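Local coordinates for beta-phenylalanine aminotransferase (Variovorax paradoxus, PDB 4AO9), which catalyses transfer of the amino group of beta-phenylalanine as a pyridoxal-5'-phosphate-dependent class-III aminotransferase, at residues Leu184-Ala188 with Asp198-Leu202; Ile26-Leu30 with Asp397-Leu403. All coordinates share one frame; numbering follows the deposited sequence.

Overall arrangement
From the N terminus, helix 23-40 supplies the first half of interaction 2 at Ile26-Leu30. The chain then runs through the class-III aminotransferase region, whose seven-stranded mixed sheet includes strands 171-175 and 198-202 side by side. Leu184-Ala188, in the loop joining these two strands, folds back on Asp198-Leu202 and makes interaction 1, a short closure with nine residues between its segments. Some 195 residues later, Asp397-Leu403 opens helix 398-410 and returns to helix 23-40, so interaction 2 closes a loop of 366 residues with interaction 1 nested inside. The centres of the two contacts lie about 30 Å apart and the contacts do not touch: one covers an outermost strand, the other joins two helices.

Interaction 1: residues Leu184-Ala188 with Asp198-Leu202; sequences LGFGA and DFLVL
Phe186 drives the edge of its ring into the face of Phe199 in a T-shaped stack, with centroids 4.7 Å apart and planes at 72°. The leading atom is Phe186 CZ, which stands 3.5 Å above the Phe199 ring plane, over its centre, while Phe186 CE1 lies 3.7 Å from Phe199 CG. Phe186 has its CG anti to the carbonyl carbon (chi1 -55°), and its CB bond already points at the strand, which carries the ring toward it.

Two aliphatic groups flank the pair. Leu184 CD2 reaches Phe199 CZ at 3.7 Å, and Val201 CG2 meets Phe186 CD1 at 3.9 Å. The other valine branch, Val201 CG1, lies 3.5 Å from Ala188 O, a van der Waals contact of a methyl with a backbone carbonyl oxygen. No hydrogen bond spans the two segments; van der Waals packing, part of it against backbone carbonyls, joins them.

Strand 198-202 is outermost in the seven-stranded sheet, pairing through Asp198 and Leu200 with Ile172 of strand 171-175. Phe199 also touches Ile172 and Phe186 touches Val174, while Leu184 packs on Asn156, Leu157 and Leu160 of helix 152-167, its side chain about 7 Å from the bound pyridoxal-5'-phosphate.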
ATOM      1  N   LEU A 184       2.894  12.291  -0.095  1.00  9.12           N
ATOM      2  CA  LEU A 184       2.652  13.277   0.970  1.00  9.34           C
ATOM      3  C   LEU A 184       3.945  13.802   1.578  1.00  9.52           C
ATOM      4  O   LEU A 184       4.189  13.652   2.773  1.00 10.45           O
ATOM      5  CB  LEU A 184       1.763  12.673   2.068  1.00  8.67           C
ATOM      6  CG  LEU A 184       0.323  12.292   1.700  1.00  8.72           C
ATOM      7  CD1 LEU A 184      -0.268  11.450   2.822  1.00  9.59           C
ATOM      8  CD2 LEU A 184      -0.545  13.523   1.451  1.00  9.68           C
ATOM      9  N   GLY A 185       4.755  14.457   0.751  1.00 10.21           N
ATOM     10  CA  GLY A 185       6.064  14.962   1.165  1.00 10.67           C
ATOM     11  C   GLY A 185       6.154  16.460   0.974  1.00 10.82           C
ATOM     12  O   GLY A 185       5.544  17.014   0.054  1.00 10.99           O
ATOM     13  N   PHE A 186       6.896  17.116   1.857  1.00 11.71           N
ATOM     14  CA  PHE A 186       7.010  18.573   1.856  1.00 12.53           C
ATOM     15  C   PHE A 186       8.426  19.034   2.091  1.00 14.44           C
ATOM     16  O   PHE A 186       9.106  18.527   2.977  1.00 15.51           O
ATOM     17  CB  PHE A 186       6.061  19.159   2.912  1.00 12.25           C
ATOM     18  CG  PHE A 186       4.652  18.696   2.714  1.00 10.00           C
ATOM     19  CD1 PHE A 186       3.802  19.384   1.858  1.00  9.96           C
ATOM     20  CD2 PHE A 186       4.200  17.513   3.313  1.00  9.28           C
ATOM     21  CE1 PHE A 186       2.523  18.913   1.607  1.00  9.67           C
ATOM     22  CE2 PHE A 186       2.929  17.045   3.080  1.00 10.05           C
ATOM     23  CZ  PHE A 186       2.078  17.736   2.211  1.00  8.32           C
ATOM     24  N   GLY A 187       8.868  19.964   1.245  1.00 15.44           N
ATOM     25  CA  GLY A 187      10.048  20.780   1.521  1.00 17.39           C
ATOM     26  C   GLY A 187       9.464  22.041   2.116  1.00 18.32           C
ATOM     27  O   GLY A 187       8.681  21.963   3.069  1.00 18.59           O
ATOM     28  N   ALA A 188       9.815  23.202   1.555  1.00 19.14           N
ATOM     29  CA  ALA A 188       9.108  24.448   1.848  1.00 19.32           C
ATOM     30  C   ALA A 188       7.723  24.473   1.192  1.00 19.39           C
ATOM     31  O   ALA A 188       6.817  25.184   1.637  1.00 20.28           O
ATOM     32  CB  ALA A 188       9.938  25.654   1.391  1.00 19.87           C
ATOM     33  N   ASP A 198      -5.485  20.777  -0.469  1.00  9.68           N
ATOM     34  CA  ASP A 198      -5.183  22.163  -0.130  1.00 10.75           C
ATOM     35  C   ASP A 198      -4.257  22.226   1.089  1.00 10.74           C
ATOM     36  O   ASP A 198      -4.721  22.347   2.222  1.00 11.23           O
ATOM     37  CB  ASP A 198      -6.472  22.948   0.128  1.00 11.12           C
ATOM     38  CG  ASP A 198      -6.196  24.399   0.471  1.00 14.46           C
ATOM     39  OD1 ASP A 198      -5.176  24.940  -0.013  1.00 17.15           O
ATOM     40  OD2 ASP A 198      -6.987  24.977   1.235  1.00 17.57           O
ATOM     41  N   PHE A 199      -2.952  22.140   0.853  1.00 11.25           N
ATOM     42  CA  PHE A 199      -1.973  22.174   1.938  1.00 11.34           C
ATOM     43  C   PHE A 199      -1.498  23.578   2.275  1.00 11.98           C
ATOM     44  O   PHE A 199      -1.100  24.334   1.377  1.00 14.34           O
ATOM     45  CB  PHE A 199      -0.749  21.328   1.579  1.00 11.27           C
ATOM     46  CG  PHE A 199      -1.008  19.853   1.552  1.00 11.21           C
ATOM     47  CD1 PHE A 199      -1.311  19.159   2.722  1.00  9.77           C
ATOM     48  CD2 PHE A 199      -0.926  19.137   0.351  1.00 12.11           C
ATOM     49  CE1 PHE A 199      -1.543  17.777   2.700  1.00 10.42           C
ATOM     50  CE2 PHE A 199      -1.159  17.767   0.329  1.00 10.65           C
ATOM     51  CZ  PHE A 199      -1.454  17.088   1.492  1.00 10.93           C
ATOM     52  N   LEU A 200      -1.504  23.896   3.571  1.00 10.67           N
ATOM     53  CA  LEU A 200      -0.841  25.093   4.097  1.00 10.80           C
ATOM     54  C   LEU A 200       0.420  24.628   4.825  1.00 10.29           C
ATOM     55  O   LEU A 200       0.333  23.940   5.850  1.00  9.84           O
ATOM     56  CB  LEU A 200      -1.775  25.839   5.049  1.00 11.27           C
ATOM     57  CG  LEU A 200      -1.182  27.005   5.842  1.00 11.95           C
ATOM     58  CD1 LEU A 200      -0.622  28.089   4.917  1.00 14.11           C
ATOM     59  CD2 LEU A 200      -2.242  27.596   6.751  1.00 12.88           C
ATOM     60  N   VAL A 201       1.587  24.990   4.283  1.00 10.58           N
ATOM     61  CA  VAL A 201       2.865  24.489   4.778  1.00 10.85           C
ATOM     62  C   VAL A 201       3.502  25.533   5.686  1.00 11.10           C
ATOM     63  O   VAL A 201       3.810  26.655   5.244  1.00 12.55           O
ATOM     64  CB  VAL A 201       3.842  24.127   3.613  1.00 10.92           C
ATOM     65  CG1 VAL A 201       5.121  23.496   4.168  1.00 12.68           C
ATOM     66  CG2 VAL A 201       3.173  23.185   2.611  1.00 11.38           C
ATOM     67  N   LEU A 202       3.698  25.158   6.946  1.00 10.70           N
ATOM     68  CA  LEU A 202       4.213  26.060   7.971  1.00 10.75           C
ATOM     69  C   LEU A 202       5.567  25.574   8.461  1.00 10.81           C
ATOM     70  O   LEU A 202       5.897  24.400   8.318  1.00 10.77           O
ATOM     71  CB  LEU A 202       3.220  26.124   9.140  1.00 10.90           C
ATOM     72  CG  LEU A 202       1.811  26.646   8.834  1.00 10.47           C
ATOM     73  CD1 LEU A 202       0.971  26.719  10.113  1.00 12.15           C
ATOM     74  CD2 LEU A 202       1.846  28.012   8.146  1.00 12.34           C
TER

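Interaction 2: residues Ile26-Leu30 with Asp397-Leu403; sequences IDQAL and DGRLRQL
Arg399 NH1 donates to Asp27 OD1 at 2.8 Å with an N-H...O angle of 148°, and the same nitrogen also bonds to His23 O, one turn earlier in the first helix. The bond lies near the guanidinium plane but comes down on the carboxylate from above, since the two flat groups are steeply turned against each other.

The second carboxylate partner of the arginine is Asp397, held side-on by NE and NH2. Arg399 NE donates to Asp397 OD1 at 3.0 Å, nearly straight at 171° and on the syn lone pair, whereas Arg399 NH2 reaches Asp397 OD2 at 2.8 Å, tilted from both planes. Asp397 OD1 also accepts from Arg399 N, above the carboxylate plane, so two donors grip one oxygen. A bend at chi3 folds the guanidinium back toward its own helix start. These bonds should fix the rotation of the guanidinium and, probably, keep both aspartates charged.

Ile26 covers one guanidinium face with CG2, which sits over the centre, 3.5 Å from Arg399 CZ. Further along, Leu30 CD1 lies 3.7 Å from Gln402 CB, and Leu403 CD2 slides in to 3.7 Å from Leu30 N, also touching Ala29. The amide oxygen of Gln402 is engaged by Tyr34, later in helix 23-40.

Short segments of the two helices run in broadly the same direction, crossing at 33° with their axes 10.2 Å apart, and Ile26 and Ala29 also meet Leu449 from the C-terminal region. The pattern is that of an N-capped helix start, Asp397 capping Arg399 N, whose capping carboxylate doubles as a member of an Asp27-Arg399-Asp397 salt-bridge network tying the N-terminal helix to helix 398-410.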
ATOM      1  N   ILE A  26      37.741  17.836  -1.310  1.00 26.30           N
ATOM      2  CA  ILE A  26      36.543  17.029  -1.060  1.00 25.31           C
ATOM      3  C   ILE A  26      36.098  16.323  -2.352  1.00 25.46           C
ATOM      4  O   ILE A  26      35.763  15.133  -2.325  1.00 24.46           O
ATOM      5  CB  ILE A  26      35.396  17.856  -0.424  1.00 24.88           C
ATOM      6  CG1 ILE A  26      35.773  18.287   0.996  1.00 24.58           C
ATOM      7  CG2 ILE A  26      34.102  17.042  -0.368  1.00 23.97           C
ATOM      8  CD1 ILE A  26      34.878  19.384   1.580  1.00 23.85           C
ATOM      9  N   ASP A  27      36.112  17.051  -3.470  1.00 25.70           N
ATOM     10  CA  ASP A  27      35.817  16.460  -4.784  1.00 26.08           C
ATOM     11  C   ASP A  27      36.760  15.294  -5.085  1.00 26.06           C
ATOM     12  O   ASP A  27      36.318  14.243  -5.555  1.00 25.59           O
ATOM     13  CB  ASP A  27      35.908  17.505  -5.905  1.00 26.58           C
ATOM     14  CG  ASP A  27      34.667  18.386  -6.006  1.00 27.71           C
ATOM     15  OD1 ASP A  27      33.613  18.042  -5.426  1.00 28.81           O
ATOM     16  OD2 ASP A  27      34.745  19.434  -6.687  1.00 29.42           O
ATOM     17  N   GLN A  28      38.052  15.488  -4.809  1.00 26.39           N
ATOM     18  CA  GLN A  28      39.075  14.459  -5.007  1.00 26.55           C
ATOM     19  C   GLN A  28      38.828  13.227  -4.137  1.00 25.65           C
ATOM     20  O   GLN A  28      38.876  12.101  -4.632  1.00 25.29           O
ATOM     21  CB  GLN A  28      40.480  15.016  -4.732  1.00 27.54           C
ATOM     22  CG  GLN A  28      40.948  16.102  -5.704  1.00 30.46           C
ATOM     23  CD  GLN A  28      42.157  16.885  -5.187  1.00 34.35           C
ATOM     24  OE1 GLN A  28      43.165  16.305  -4.769  1.00 36.11           O
ATOM     25  NE2 GLN A  28      42.063  18.214  -5.227  1.00 35.00           N
ATOM     26  N   ALA A  29      38.560  13.448  -2.848  1.00 24.63           N
ATOM     27  CA  ALA A  29      38.310  12.359  -1.903  1.00 23.57           C
ATOM     28  C   ALA A  29      37.075  11.555  -2.303  1.00 22.67           C
ATOM     29  O   ALA A  29      37.051  10.330  -2.160  1.00 22.54           O
ATOM     30  CB  ALA A  29      38.158  12.897  -0.485  1.00 23.44           C
ATOM     31  N   LEU A  30      36.058  12.252  -2.808  1.00 22.13           N
ATOM     32  CA  LEU A  30      34.833  11.591  -3.257  1.00 21.20           C
ATOM     33  C   LEU A  30      35.059  10.753  -4.515  1.00 21.19           C
ATOM     34  O   LEU A  30      34.550   9.630  -4.610  1.00 20.40           O
ATOM     35  CB  LEU A  30      33.696  12.599  -3.464  1.00 21.14           C
ATOM     36  CG  LEU A  30      32.303  11.983  -3.654  1.00 20.93           C
ATOM     37  CD1 LEU A  30      31.923  11.130  -2.448  1.00 20.35           C
ATOM     38  CD2 LEU A  30      31.270  13.075  -3.877  1.00 22.20           C
ATOM     39  N   ASP A 397      26.936  20.350   3.234  1.00 21.64           N
ATOM     40  CA  ASP A 397      27.628  19.793   2.076  1.00 20.79           C
ATOM     41  C   ASP A 397      27.286  18.315   1.930  1.00 20.01           C
ATOM     42  O   ASP A 397      27.742  17.474   2.704  1.00 19.79           O
ATOM     43  CB  ASP A 397      29.143  19.994   2.244  1.00 20.76           C
ATOM     44  CG  ASP A 397      29.953  19.591   1.011  1.00 21.06           C
ATOM     45  OD1 ASP A 397      29.395  19.047   0.030  1.00 20.59           O
ATOM     46  OD2 ASP A 397      31.182  19.825   1.038  1.00 22.13           O
ATOM     47  N   GLY A 398      26.489  18.001   0.913  1.00 19.07           N
ATOM     48  CA  GLY A 398      26.068  16.629   0.659  1.00 18.17           C
ATOM     49  C   GLY A 398      27.209  15.658   0.416  1.00 17.67           C
ATOM     50  O   GLY A 398      27.057  14.454   0.632  1.00 17.79           O
ATOM     51  N   ARG A 399      28.359  16.172  -0.023  1.00 17.54           N
ATOM     52  CA  ARG A 399      29.500  15.320  -0.341  1.00 17.24           C
ATOM     53  C   ARG A 399      30.068  14.700   0.930  1.00 16.67           C
ATOM     54  O   ARG A 399      30.644  13.617   0.890  1.00 16.76           O
ATOM     55  CB  ARG A 399      30.595  16.100  -1.089  1.00 17.47           C
ATOM     56  CG  ARG A 399      30.163  16.652  -2.448  1.00 18.67           C
ATOM     57  CD  ARG A 399      31.207  17.632  -3.009  1.00 20.39           C
ATOM     58  NE  ARG A 399      31.419  18.772  -2.116  1.00 21.93           N
ATOM     59  CZ  ARG A 399      32.475  19.583  -2.148  1.00 23.33           C
ATOM     60  NH1 ARG A 399      33.450  19.399  -3.030  1.00 24.28           N
ATOM     61  NH2 ARG A 399      32.561  20.580  -1.277  1.00 22.63           N
ATOM     62  N   LEU A 400      29.901  15.398   2.053  1.00 16.24           N
ATOM     63  CA  LEU A 400      30.370  14.909   3.342  1.00 15.78           C
ATOM     64  C   LEU A 400      29.558  13.710   3.826  1.00 15.04           C
ATOM     65  O   LEU A 400      30.118  12.767   4.377  1.00 14.61           O
ATOM     66  CB  LEU A 400      30.378  16.032   4.392  1.00 16.09           C
ATOM     67  CG  LEU A 400      31.287  17.227   4.092  1.00 17.11           C
ATOM     68  CD1 LEU A 400      31.150  18.277   5.174  1.00 17.27           C
ATOM     69  CD2 LEU A 400      32.743  16.794   3.944  1.00 17.60           C
ATOM     70  N   ARG A 401      28.241  13.754   3.621  1.00 14.46           N
ATOM     71  CA  ARG A 401      27.387  12.597   3.903  1.00 13.99           C
ATOM     72  C   ARG A 401      27.809  11.381   3.072  1.00 13.49           C
ATOM     73  O   ARG A 401      27.817  10.254   3.570  1.00 12.28           O
ATOM     74  CB  ARG A 401      25.913  12.924   3.634  1.00 14.27           C
ATOM     75  CG  ARG A 401      25.326  14.001   4.549  1.00 17.71           C
ATOM     76  CD  ARG A 401      23.800  13.920   4.545  1.00 20.46           C
ATOM     77  NE  ARG A 401      23.201  14.265   5.840  1.00 24.96           N
ATOM     78  CZ  ARG A 401      21.887  14.359   6.042  1.00 24.93           C
ATOM     79  NH1 ARG A 401      21.031  14.135   5.049  1.00 26.04           N
ATOM     80  NH2 ARG A 401      21.421  14.671   7.237  1.00 25.95           N
ATOM     81  N   GLN A 402      28.172  11.621   1.810  1.00 13.20           N
ATOM     82  CA  GLN A 402      28.630  10.526   0.944  1.00 13.47           C
ATOM     83  C   GLN A 402      29.946   9.946   1.455  1.00 13.50           C
ATOM     84  O   GLN A 402      30.104   8.726   1.548  1.00 13.41           O
ATOM     85  CB  GLN A 402      28.774  10.979  -0.507  1.00 13.44           C
ATOM     86  CG  GLN A 402      27.487  11.419  -1.168  1.00 14.68           C
ATOM     87  CD  GLN A 402      27.697  11.751  -2.624  1.00 16.20           C
ATOM     88  OE1 GLN A 402      27.919  10.859  -3.453  1.00 18.15           O
ATOM     89  NE2 GLN A 402      27.632  13.032  -2.950  1.00 18.49           N
ATOM     90  N   LEU A 403      30.893  10.819   1.799  1.00 14.00           N
ATOM     91  CA  LEU A 403      32.173  10.357   2.332  1.00 14.44           C
ATOM     92  C   LEU A 403      31.985   9.507   3.590  1.00 13.88           C
ATOM     93  O   LEU A 403      32.617   8.463   3.732  1.00 13.74           O
ATOM     94  CB  LEU A 403      33.138  11.536   2.577  1.00 15.02           C
ATOM     95  CG  LEU A 403      33.656  12.248   1.311  1.00 16.61           C
ATOM     96  CD1 LEU A 403      34.435  13.522   1.645  1.00 16.82           C
ATOM     97  CD2 LEU A 403      34.522  11.337   0.449  1.00 17.00           C
TER